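Local coordinates for protein beta-galacturonidase (Eisenbergiella tayi, PDB 6NCW) that hydrolyses beta-galacturonides as a glycoside hydrolase of family 2, a family generally assigned beta-glucuronidase activity, at residues R406-R412 against P422-N428; D355-E359 against L396-L400. All coordinates share one frame; numbering follows the deposited sequence.

Contact 1. Residues R406-R412 against P422-N428; sequences RSSASCR and PEVVSYN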
loop_
_atom_site.group_PDB
_atom_site.type_symbol
_atom_site.label_atom_id
_atom_site.label_comp_id
_atom_site.label_asym_id
_atom_site.label_seq_id
_atom_site.Cartn_x
_atom_site.Cartn_y
_atom_site.Cartn_z
ATOM N N ARG A 406 -3.140 -35.804 -25.024
ATOM C CA ARG A 406 -2.215 -35.657 -23.908
ATOM C C ARG A 406 -1.123 -34.667 -24.271
ATOM O O ARG A 406 -0.831 -34.442 -25.451
ATOM C CB ARG A 406 -1.558 -36.988 -23.531
ATOM C CG ARG A 406 -2.536 -38.144 -23.381
ATOM C CD ARG A 406 -1.812 -39.497 -23.546
ATOM N NE ARG A 406 -1.453 -39.733 -24.939
ATOM C CZ ARG A 406 -0.769 -40.784 -25.373
ATOM N NH1 ARG A 406 -0.370 -41.722 -24.525
ATOM N NH2 ARG A 406 -0.494 -40.902 -26.660
ATOM N N SER A 407 -0.493 -34.098 -23.237
ATOM C CA SER A 407 0.582 -33.129 -23.427
ATOM C C SER A 407 1.374 -32.995 -22.126
ATOM O O SER A 407 1.101 -33.669 -21.131
ATOM C CB SER A 407 0.030 -31.775 -23.877
ATOM O OG SER A 407 1.049 -30.950 -24.425
ATOM N N SER A 408 2.366 -32.111 -22.153
ATOM C CA SER A 408 3.189 -31.762 -20.999
ATOM C C SER A 408 3.728 -30.361 -21.248
ATOM O O SER A 408 4.241 -30.095 -22.336
ATOM C CB SER A 408 4.353 -32.742 -20.819
ATOM O OG SER A 408 5.210 -32.333 -19.760
ATOM N N ALA A 409 3.611 -29.472 -20.256
ATOM C CA ALA A 409 4.190 -28.132 -20.358
ATOM C C ALA A 409 5.707 -28.222 -20.206
ATOM O O ALA A 409 6.212 -28.511 -19.117
ATOM C CB ALA A 409 3.581 -27.209 -19.307
ATOM N N SER A 410 6.443 -27.994 -21.294
ATOM C CA SER A 410 7.897 -28.083 -21.267
ATOM C C SER A 410 8.550 -26.724 -21.077
ATOM O O SER A 410 8.060 -25.702 -21.564
ATOM C CB SER A 410 8.441 -28.698 -22.556
ATOM O OG SER A 410 9.863 -28.639 -22.568
ATOM N N CYS A 411 9.697 -26.726 -20.400
ATOM C CA CYS A 411 10.595 -25.576 -20.420
ATOM C C CYS A 411 11.971 -25.931 -20.972
ATOM O O CYS A 411 12.900 -25.126 -20.847
ATOM C CB CYS A 411 10.732 -24.969 -19.021
ATOM S SG CYS A 411 11.478 -26.106 -17.858
ATOM N N ARG A 412 12.127 -27.115 -21.580
ATOM C CA ARG A 412 13.410 -27.555 -22.133
ATOM C C ARG A 412 13.551 -26.979 -23.540
ATOM O O ARG A 412 13.312 -27.637 -24.556
ATOM C CB ARG A 412 13.513 -29.078 -22.130
ATOM C CG ARG A 412 13.611 -29.705 -20.730
ATOM C CD ARG A 412 14.414 -28.819 -19.758
ATOM N NE ARG A 412 14.832 -29.542 -18.559
ATOM C CZ ARG A 412 14.318 -29.372 -17.341
ATOM N NH1 ARG A 412 13.347 -28.492 -17.136
ATOM N NH2 ARG A 412 14.783 -30.086 -16.322
ATOM N N PRO A 422 3.498 -36.882 -26.963
ATOM C CA PRO A 422 2.151 -36.316 -26.795
ATOM C C PRO A 422 1.462 -35.986 -28.114
ATOM O O PRO A 422 2.089 -35.815 -29.165
ATOM C CB PRO A 422 2.411 -35.032 -26.000
ATOM C CG PRO A 422 3.783 -34.621 -26.415
ATOM C CD PRO A 422 4.537 -35.918 -26.544
ATOM N N GLU A 423 0.141 -35.819 -28.021
ATOM C CA GLU A 423 -0.630 -35.318 -29.153
ATOM C C GLU A 423 -0.451 -33.822 -29.368
ATOM O O GLU A 423 -0.626 -33.339 -30.492
ATOM C CB GLU A 423 -2.119 -35.609 -28.971
ATOM C CG GLU A 423 -2.511 -37.059 -29.197
ATOM C CD GLU A 423 -2.032 -37.968 -28.093
ATOM O OE1 GLU A 423 -2.020 -37.557 -26.900
ATOM O OE2 GLU A 423 -1.659 -39.102 -28.422
ATOM N N VAL A 424 -0.170 -33.068 -28.311
ATOM C CA VAL A 424 0.024 -31.626 -28.394
ATOM C C VAL A 424 1.380 -31.299 -27.796
ATOM O O VAL A 424 1.766 -31.886 -26.778
ATOM C CB VAL A 424 -1.099 -30.863 -27.660
ATOM C CG1 VAL A 424 -0.906 -29.337 -27.781
ATOM C CG2 VAL A 424 -2.446 -31.276 -28.208
ATOM N N VAL A 425 2.116 -30.385 -28.451
ATOM C CA VAL A 425 3.376 -29.855 -27.924
ATOM C C VAL A 425 3.089 -28.561 -27.174
ATOM O O VAL A 425 2.442 -27.657 -27.715
ATOM C CB VAL A 425 4.386 -29.598 -29.052
ATOM C CG1 VAL A 425 5.691 -29.082 -28.461
ATOM C CG2 VAL A 425 4.598 -30.852 -29.907
ATOM N N SER A 426 3.581 -28.453 -25.942
ATOM C CA SER A 426 3.303 -27.287 -25.108
ATOM C C SER A 426 4.579 -26.761 -24.476
ATOM O O SER A 426 5.425 -27.538 -24.021
ATOM C CB SER A 426 2.290 -27.634 -24.013
ATOM O OG SER A 426 1.123 -28.152 -24.601
ATOM N N TYR A 427 4.710 -25.434 -24.439
ATOM C CA TYR A 427 5.911 -24.796 -23.923
ATOM C C TYR A 427 5.576 -23.639 -22.989
ATOM O O TYR A 427 4.650 -22.871 -23.239
ATOM C CB TYR A 427 6.783 -24.318 -25.072
ATOM C CG TYR A 427 7.881 -25.313 -25.375
ATOM C CD1 TYR A 427 7.717 -26.310 -26.338
ATOM C CD2 TYR A 427 9.066 -25.278 -24.667
ATOM C CE1 TYR A 427 8.744 -27.238 -26.599
ATOM C CE2 TYR A 427 10.085 -26.184 -24.915
ATOM C CZ TYR A 427 9.929 -27.156 -25.872
ATOM O OH TYR A 427 10.977 -28.033 -26.075
ATOM N N ASN A 428 6.305 -23.568 -21.883
ATOM C CA ASN A 428 6.305 -22.416 -20.986
ATOM C C ASN A 428 7.442 -21.484 -21.397
ATOM O O ASN A 428 8.607 -21.900 -21.422
ATOM C CB ASN A 428 6.494 -22.866 -19.539
ATOM C CG ASN A 428 5.450 -23.872 -19.106
ATOM O OD1 ASN A 428 4.387 -23.976 -19.722
ATOM N ND2 ASN A 428 5.735 -24.612 -18.035
#

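Contact 2. Residues D355-E359 against L396-L400; sequences DCIRE and LIKSL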
loop_
_atom_site.group_PDB
_atom_site.type_symbol
_atom_site.label_atom_id
_atom_site.label_comp_id
_atom_site.label_asym_id
_atom_site.label_seq_id
_atom_site.Cartn_x
_atom_site.Cartn_y
_atom_site.Cartn_z
ATOM N N ASP A 355 0.029 -43.358 -9.009
ATOM C CA ASP A 355 -1.144 -43.266 -8.136
ATOM C C ASP A 355 -1.965 -42.009 -8.428
ATOM O O ASP A 355 -3.201 -42.059 -8.491
ATOM C CB ASP A 355 -0.714 -43.290 -6.670
ATOM C CG ASP A 355 -0.251 -44.671 -6.211
ATOM O OD1 ASP A 355 -0.553 -45.670 -6.892
ATOM O OD2 ASP A 355 0.409 -44.750 -5.153
ATOM N N CYS A 356 -1.296 -40.862 -8.571
ATOM C CA CYS A 356 -2.014 -39.624 -8.865
ATOM C C CYS A 356 -2.758 -39.730 -10.191
ATOM O O CYS A 356 -3.939 -39.382 -10.282
ATOM C CB CYS A 356 -1.043 -38.438 -8.881
ATOM S SG CYS A 356 -1.814 -36.803 -9.262
ATOM N N ILE A 357 -2.083 -40.218 -11.227
ATOM C CA ILE A 357 -2.728 -40.352 -12.529
ATOM C C ILE A 357 -3.931 -41.298 -12.448
ATOM O O ILE A 357 -5.019 -40.994 -12.952
ATOM C CB ILE A 357 -1.705 -40.825 -13.568
ATOM C CG1 ILE A 357 -0.625 -39.744 -13.760
ATOM C CG2 ILE A 357 -2.410 -41.202 -14.892
ATOM C CD1 ILE A 357 0.323 -40.077 -14.893
ATOM N N ARG A 358 -3.748 -42.470 -11.831
ATOM C CA ARG A 358 -4.854 -43.426 -11.733
ATOM C C ARG A 358 -6.056 -42.805 -11.038
ATOM O O ARG A 358 -7.188 -42.886 -11.535
ATOM C CB ARG A 358 -4.406 -44.680 -10.991
ATOM C CG ARG A 358 -3.671 -45.677 -11.864
ATOM C CD ARG A 358 -3.334 -46.939 -11.073
ATOM N NE ARG A 358 -2.271 -46.679 -10.108
ATOM C CZ ARG A 358 -0.975 -46.840 -10.371
ATOM N NH1 ARG A 358 -0.584 -47.278 -11.566
ATOM N NH2 ARG A 358 -0.074 -46.570 -9.435
ATOM N N GLU A 359 -5.825 -42.161 -9.890
ATOM C CA GLU A 359 -6.927 -41.594 -9.125
ATOM C C GLU A 359 -7.571 -40.423 -9.856
ATOM O O GLU A 359 -8.804 -40.298 -9.863
ATOM C CB GLU A 359 -6.431 -41.182 -7.747
ATOM C CG GLU A 359 -6.072 -42.391 -6.869
ATOM C CD GLU A 359 -5.443 -41.963 -5.548
ATOM O OE1 GLU A 359 -5.397 -42.777 -4.612
ATOM O OE2 GLU A 359 -5.003 -40.799 -5.443
ATOM N N LEU A 396 0.386 -44.885 -19.368
ATOM C CA LEU A 396 -0.610 -45.084 -18.319
ATOM C C LEU A 396 -1.886 -44.296 -18.620
ATOM O O LEU A 396 -2.995 -44.828 -18.487
ATOM C CB LEU A 396 -0.025 -44.684 -16.963
ATOM C CG LEU A 396 -0.916 -44.827 -15.723
ATOM C CD1 LEU A 396 -1.393 -46.287 -15.499
ATOM C CD2 LEU A 396 -0.163 -44.318 -14.502
ATOM N N ILE A 397 -1.752 -43.039 -19.069
ATOM C CA ILE A 397 -2.935 -42.243 -19.399
ATOM C C ILE A 397 -3.736 -42.919 -20.499
ATOM O O ILE A 397 -4.963 -43.054 -20.407
ATOM C CB ILE A 397 -2.529 -40.821 -19.820
ATOM C CG1 ILE A 397 -1.958 -40.037 -18.635
ATOM C CG2 ILE A 397 -3.715 -40.090 -20.416
ATOM C CD1 ILE A 397 -1.417 -38.719 -19.065
ATOM N N LYS A 398 -3.054 -43.333 -21.572
ATOM C CA LYS A 398 -3.750 -43.943 -22.705
ATOM C C LYS A 398 -4.517 -45.194 -22.282
ATOM O O LYS A 398 -5.635 -45.434 -22.750
ATOM C CB LYS A 398 -2.757 -44.275 -23.815
ATOM C CG LYS A 398 -3.389 -44.780 -25.108
ATOM C CD LYS A 398 -2.315 -45.031 -26.149
ATOM C CE LYS A 398 -2.860 -44.851 -27.564
ATOM N NZ LYS A 398 -3.564 -43.535 -27.737
ATOM N N SER A 399 -3.945 -45.990 -21.384
ATOM C CA SER A 399 -4.643 -47.193 -20.941
ATOM C C SER A 399 -5.896 -46.854 -20.148
ATOM O O SER A 399 -6.829 -47.662 -20.102
ATOM C CB SER A 399 -3.717 -48.071 -20.107
ATOM O OG SER A 399 -3.619 -47.593 -18.773
ATOM N N LEU A 400 -5.940 -45.682 -19.507
ATOM C CA LEU A 400 -7.110 -45.302 -18.719
ATOM C C LEU A 400 -8.092 -44.463 -19.512
ATOM O O LEU A 400 -9.292 -44.467 -19.206
ATOM C CB LEU A 400 -6.694 -44.519 -17.471
ATOM C CG LEU A 400 -5.824 -45.252 -16.453
ATOM C CD1 LEU A 400 -5.271 -44.279 -15.425
ATOM C CD2 LEU A 400 -6.628 -46.349 -15.779
#

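Contact 1. Residues R406-R412 against P422-N428
Two bends bring Arg406 and Glu423 together: the arginine chain folds at chi3 (-73°) and the glutamate chain at chi2 (71°), turning guanidinium and carboxylate toward one another, and their planes lie 18° apart. The grip is side-on. Arg406 NE gives a nearly straight bond to Glu423 OE1 (3.0 Å) and Arg406 NH2 another to Glu423 OE2 (2.8 Å), both on syn lone pairs. Glu423 OE1 also takes a more bent bond from the backbone N of Arg406 on its anti lone pair (2.8 Å), so one carboxylate ties down both the arginine's main chain and its head group. Arg406 NH1 bonds to the backbone O of Tyr394 on helix 384-400. The backbone continues the join, with Val424 N bonded to Arg406 O.

Further along, Ser407 OG donates to Val424 O (2.6 Å) from well above the carbonyl plane and accepts from Ser426 OG (2.8 Å); these buried hydroxyls link the two chains ahead of the well-formed parallel bridge at Ser410 and Tyr427. There Ser410 N bonds to Ser426 O, and Asn428 N to Ser410 O (2.8 Å). Ser410 CB sits over one face of the Tyr427 ring, toward its rim, in a CH-pi contact, while Tyr427 OH donates to Arg412 O (2.8 Å). Ser410 OG accepts from Arg412 N, an ST turn that holds the chain beyond the strand, and also bonds Asp416.

Asn428 is held by Thr464, Glu378 and Asn377, the last a galacturonate-binding residue, and its side chain lies about 4 Å from a bound glycerol. These are neighbouring parallel strands of the TIM barrel: strand 370-374 flanks 406-410, strand 461-466 flanks 425-428, and helices 384-400 and 439-453 pack outside, the latter against Val425 and Tyr427.

Contact 2. Residues D355-E359 against L396-L400
Ile357 meets Leu396 and Ile397 at the tight, buried side of this helix pair. Its CG2 methyl, set anti to the backbone N by a chi1 of -65° for the CG1 branch, points between the two: Ile357 CG2 lies 3.9 Å from Leu396 CD2, and the same methyl sits 3.9 Å from Ile397 CG1, the Ile397 side chain crossing that of Ile357 at about a right angle. Leu400 closes the group from the next turn, its CD1 methyl resting 3.8 Å from Arg358 CA.

Toward the partly exposed side the fit is looser. The Arg358 chain bends at chi3 and brings NH1 within 4.1 Å of Leu396 CD1, while Leu400 CD1 also approaches Arg358 CG at a slant. Arg358 NH2 makes a straight 2.7 Å salt bridge to Asp355 OD1 in the same helix, entering above the carboxylate plane.

The short helical segments run nearly parallel, 20° apart with axes 10.2 Å from each other, as expected of successive outer helices of a TIM barrel. Between these segments the chemistry is mainly apolar packing, with an arginine laid over leucine methyls at its rim, which implies that shape fit and burial of branched side chains, rather than polar pairing, join them.

Contact 1 lies in the barrel wall, largely buried, and its Asn428 end reaches the sugar site; contact 2 lies in the outer helical layer, partly buried, with its Ile357 side chain about 12 Å from that of Asn377. They share a run of chain: helix 384-400, half of contact 2, is followed after a short connection by strand 406-410, half of contact 1. The two meet there, since Arg406 CD packs 3.7 Å from Ile397 CG2 and Arg406 also lies against Lys398. Their chemistry follows their place: backbone bonds, serine hydroxyls and an ion pair join the strands, aliphatic packing the helices, while contact 2's salt bridge lies within one helix rather than across the interface.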